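Local structure of galactan 1,3-beta-galactosidase (Phanerochaete chrysosporium, 7BYS) at residues G312-S318 and G338-N344. The protein probably hydrolyses beta-1,3-linked galactan as a family 43 exo-acting glycoside hydrolase and also carries a calcium-binding carbohydrate-binding module. Numbering follows the deposited sequence.
Sequences GQRGGSS and GGTVTIN
With CG anti to its own carbonyl carbon (chi1 -76°) and the chain bent at chi2 (49°), Q313 swings its amide to N344, whose CG lies likewise beside the backbone N. The two amides are nearly coplanar, and N344 ND2 donates to Q313 OE1 over 2.8 Å, in the carbonyl plane and on a lone pair. Replacing N344 by alanine removes this donor, which is likely to leave the Q313 amide freer to turn. Antiparallel pairing follows: Q313 with T342 and G315 with T340 are hydrogen-bonded pairs, Q313 N reaching T342 O at 2.8 Å. On the face bearing T340 and T342, one water joins both threonine hydroxyls to Q313 O. T340 O is gripped from opposite faces of its plane, by G315 N at 2.9 Å and S318 OG at 2.7 Å. The type II' turn G315-S318 returns the chain for this second bond; G316 has positive phi, and a CB there would clash with G338 O. R314, bent at chi3, donates from NH1 to S318 O (3.0 Å). Strand 313-316 edges a sheet of the family 35 carbohydrate-binding module, a beta-sandwich; inward, 339-349 pairs with 405-410, T342 OG1 bonding T409, while V341 packs on L421 of the opposing sheet.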
ATOM      1  N   GLY A 312       6.686  -7.298 -30.524  1.00 16.93           N
ATOM      2  CA  GLY A 312       6.866  -5.971 -31.060  1.00 16.03           C
ATOM      3  C   GLY A 312       8.053  -5.899 -31.993  1.00 17.53           C
ATOM      4  O   GLY A 312       8.778  -6.869 -32.213  1.00 18.64           O
ATOM      5  N   GLN A 313       8.257  -4.707 -32.546  1.00 14.17           N
ATOM      6  CA  GLN A 313       9.317  -4.467 -33.511  1.00 13.13           C
ATOM      7  C   GLN A 313      10.504  -3.873 -32.763  1.00 11.42           C
ATOM      8  O   GLN A 313      10.436  -2.747 -32.249  1.00 13.71           O
ATOM      9  CB  GLN A 313       8.818  -3.538 -34.617  1.00 17.25           C
ATOM     10  CG  GLN A 313       7.899  -4.218 -35.650  1.00 23.54           C
ATOM     11  CD  GLN A 313       6.757  -5.035 -35.031  1.00 41.33           C
ATOM     12  OE1 GLN A 313       5.757  -4.478 -34.562  1.00 35.91           O
ATOM     13  NE2 GLN A 313       6.904  -6.363 -35.034  1.00 32.52           N
ATOM     14  N   ARG A 314      11.594  -4.633 -32.697  1.00 14.12           N
ATOM     15  CA  ARG A 314      12.789  -4.171 -32.006  1.00 14.01           C
ATOM     16  C   ARG A 314      13.611  -3.278 -32.917  1.00 14.86           C
ATOM     17  O   ARG A 314      13.679  -3.504 -34.128  1.00 20.00           O
ATOM     18  CB  ARG A 314      13.639  -5.361 -31.577  1.00 16.55           C
ATOM     19  CG  ARG A 314      13.058  -6.088 -30.381  1.00 14.71           C
ATOM     20  CD  ARG A 314      13.904  -7.286 -29.994  1.00 15.92           C
ATOM     21  NE  ARG A 314      13.807  -8.342 -30.995  1.00 18.21           N
ATOM     22  CZ  ARG A 314      14.834  -8.808 -31.690  1.00 20.25           C
ATOM     23  NH1 ARG A 314      16.052  -8.331 -31.483  1.00 20.03           N
ATOM     24  NH2 ARG A 314      14.643  -9.766 -32.582  1.00 25.01           N
ATOM     25  N   GLY A 315      14.223  -2.259 -32.330  1.00 13.98           N
ATOM     26  CA  GLY A 315      15.148  -1.409 -33.050  1.00 16.18           C
ATOM     27  C   GLY A 315      16.462  -1.289 -32.304  1.00 17.58           C
ATOM     28  O   GLY A 315      16.518  -1.342 -31.072  1.00 14.91           O
ATOM     29  N   GLY A 316      17.535  -1.145 -33.075  1.00 16.87           N
ATOM     30  CA  GLY A 316      18.842  -0.994 -32.465  1.00 15.17           C
ATOM     31  C   GLY A 316      19.267  -2.267 -31.756  1.00 14.28           C
ATOM     32  O   GLY A 316      19.108  -3.376 -32.279  1.00 15.88           O
ATOM     33  N   SER A 317      19.772  -2.119 -30.535  1.00 14.69           N
ATOM     34  CA  SER A 317      20.476  -3.197 -29.855  1.00 14.97           C
ATOM     35  C   SER A 317      19.600  -4.008 -28.903  1.00 13.72           C
ATOM     36  O   SER A 317      20.139  -4.797 -28.118  1.00 14.86           O
ATOM     37  CB  SER A 317      21.680  -2.630 -29.103  1.00 15.46           C
ATOM     38  OG  SER A 317      21.395  -1.360 -28.544  1.00 19.71           O
ATOM     39  N   SER A 318      18.280  -3.861 -28.958  1.00 12.80           N
ATOM     40  CA  SER A 318      17.441  -4.654 -28.065  1.00 11.08           C
ATOM     41  C   SER A 318      17.358  -6.104 -28.547  1.00 13.01           C
ATOM     42  O   SER A 318      17.565  -6.411 -29.729  1.00 13.81           O
ATOM     43  CB  SER A 318      16.044  -4.040 -27.940  1.00 12.72           C
ATOM     44  OG  SER A 318      15.420  -3.934 -29.206  1.00 14.07           O
ATOM     45  N   GLY A 338      20.313   2.732 -26.690  1.00 16.79           N
ATOM     46  CA  GLY A 338      20.321   2.398 -28.101  1.00 16.19           C
ATOM     47  C   GLY A 338      19.413   1.262 -28.539  1.00 21.26           C
ATOM     48  O   GLY A 338      19.428   0.907 -29.725  1.00 17.91           O
ATOM     49  N   GLY A 339      18.633   0.669 -27.644  1.00 14.81           N
ATOM     50  CA  GLY A 339      17.700  -0.389 -28.008  1.00 14.53           C
ATOM     51  C   GLY A 339      16.272   0.039 -27.731  1.00 11.26           C
ATOM     52  O   GLY A 339      15.991   0.642 -26.695  1.00 13.29           O
ATOM     53  N   THR A 340      15.371  -0.271 -28.664  1.00 10.81           N
ATOM     54  CA  THR A 340      13.961   0.071 -28.510  1.00 11.23           C
ATOM     55  C   THR A 340      13.084  -1.116 -28.860  1.00 10.69           C
ATOM     56  O   THR A 340      13.510  -2.073 -29.508  1.00 11.15           O
ATOM     57  CB  THR A 340      13.540   1.257 -29.409  1.00 13.00           C
ATOM     58  OG1 THR A 340      13.730   0.907 -30.785  1.00 13.68           O
ATOM     59  CG2 THR A 340      14.352   2.489 -29.087  1.00 13.63           C
ATOM     60  N   VAL A 341      11.832  -1.054 -28.414  1.00  9.70           N
ATOM     61  CA  VAL A 341      10.803  -1.943 -28.928  1.00  9.85           C
ATOM     62  C   VAL A 341       9.544  -1.117 -29.137  1.00 11.10           C
ATOM     63  O   VAL A 341       9.216  -0.247 -28.325  1.00 13.10           O
ATOM     64  CB  VAL A 341      10.571  -3.200 -28.048  1.00 11.10           C
ATOM     65  CG1 VAL A 341       9.976  -2.839 -26.680  1.00 11.52           C
ATOM     66  CG2 VAL A 341       9.687  -4.218 -28.780  1.00 13.38           C
ATOM     67  N   THR A 342       8.877  -1.349 -30.261  1.00 11.22           N
ATOM     68  CA  THR A 342       7.662  -0.630 -30.605  1.00 11.66           C
ATOM     69  C   THR A 342       6.558  -1.659 -30.726  1.00 10.75           C
ATOM     70  O   THR A 342       6.656  -2.597 -31.524  1.00 13.23           O
ATOM     71  CB  THR A 342       7.844   0.123 -31.925  1.00 12.21           C
ATOM     72  OG1 THR A 342       8.895   1.081 -31.777  1.00 13.63           O
ATOM     73  CG2 THR A 342       6.563   0.855 -32.306  1.00 14.68           C
ATOM     74  N   ILE A 343       5.528  -1.511 -29.902  1.00 12.30           N
ATOM     75  CA  ILE A 343       4.351  -2.358 -29.993  1.00 13.09           C
ATOM     76  C   ILE A 343       3.368  -1.670 -30.923  1.00 13.43           C
ATOM     77  O   ILE A 343       2.937  -0.540 -30.667  1.00 13.83           O
ATOM     78  CB  ILE A 343       3.749  -2.622 -28.606  1.00 14.38           C
ATOM     79  CG1 ILE A 343       4.782  -3.386 -27.763  1.00 16.47           C
ATOM     80  CG2 ILE A 343       2.461  -3.419 -28.730  1.00 15.26           C
ATOM     81  CD1 ILE A 343       4.312  -3.757 -26.386  1.00 21.09           C
ATOM     82  N   ASN A 344       3.058  -2.333 -32.026  1.00 17.89           N
ATOM     83  CA  ASN A 344       2.195  -1.779 -33.052  1.00 16.67           C
ATOM     84  C   ASN A 344       0.811  -2.405 -32.962  1.00 18.77           C
ATOM     85  O   ASN A 344       0.588  -3.402 -32.270  1.00 16.78           O
ATOM     86  CB  ASN A 344       2.804  -2.025 -34.438  1.00 20.55           C
ATOM     87  CG  ASN A 344       3.988  -1.123 -34.713  1.00 17.26           C
ATOM     88  OD1 ASN A 344       3.853   0.094 -34.765  1.00 21.50           O
ATOM     89  ND2 ASN A 344       5.163  -1.723 -34.895  1.00 23.21           N
TER
HETATM   90  O   HOH W   1      11.500  -0.085 -31.994  1.00 14.42           O
HETATM   91  O   HOH W   2       3.661  -5.288 -32.133  1.00 28.25           O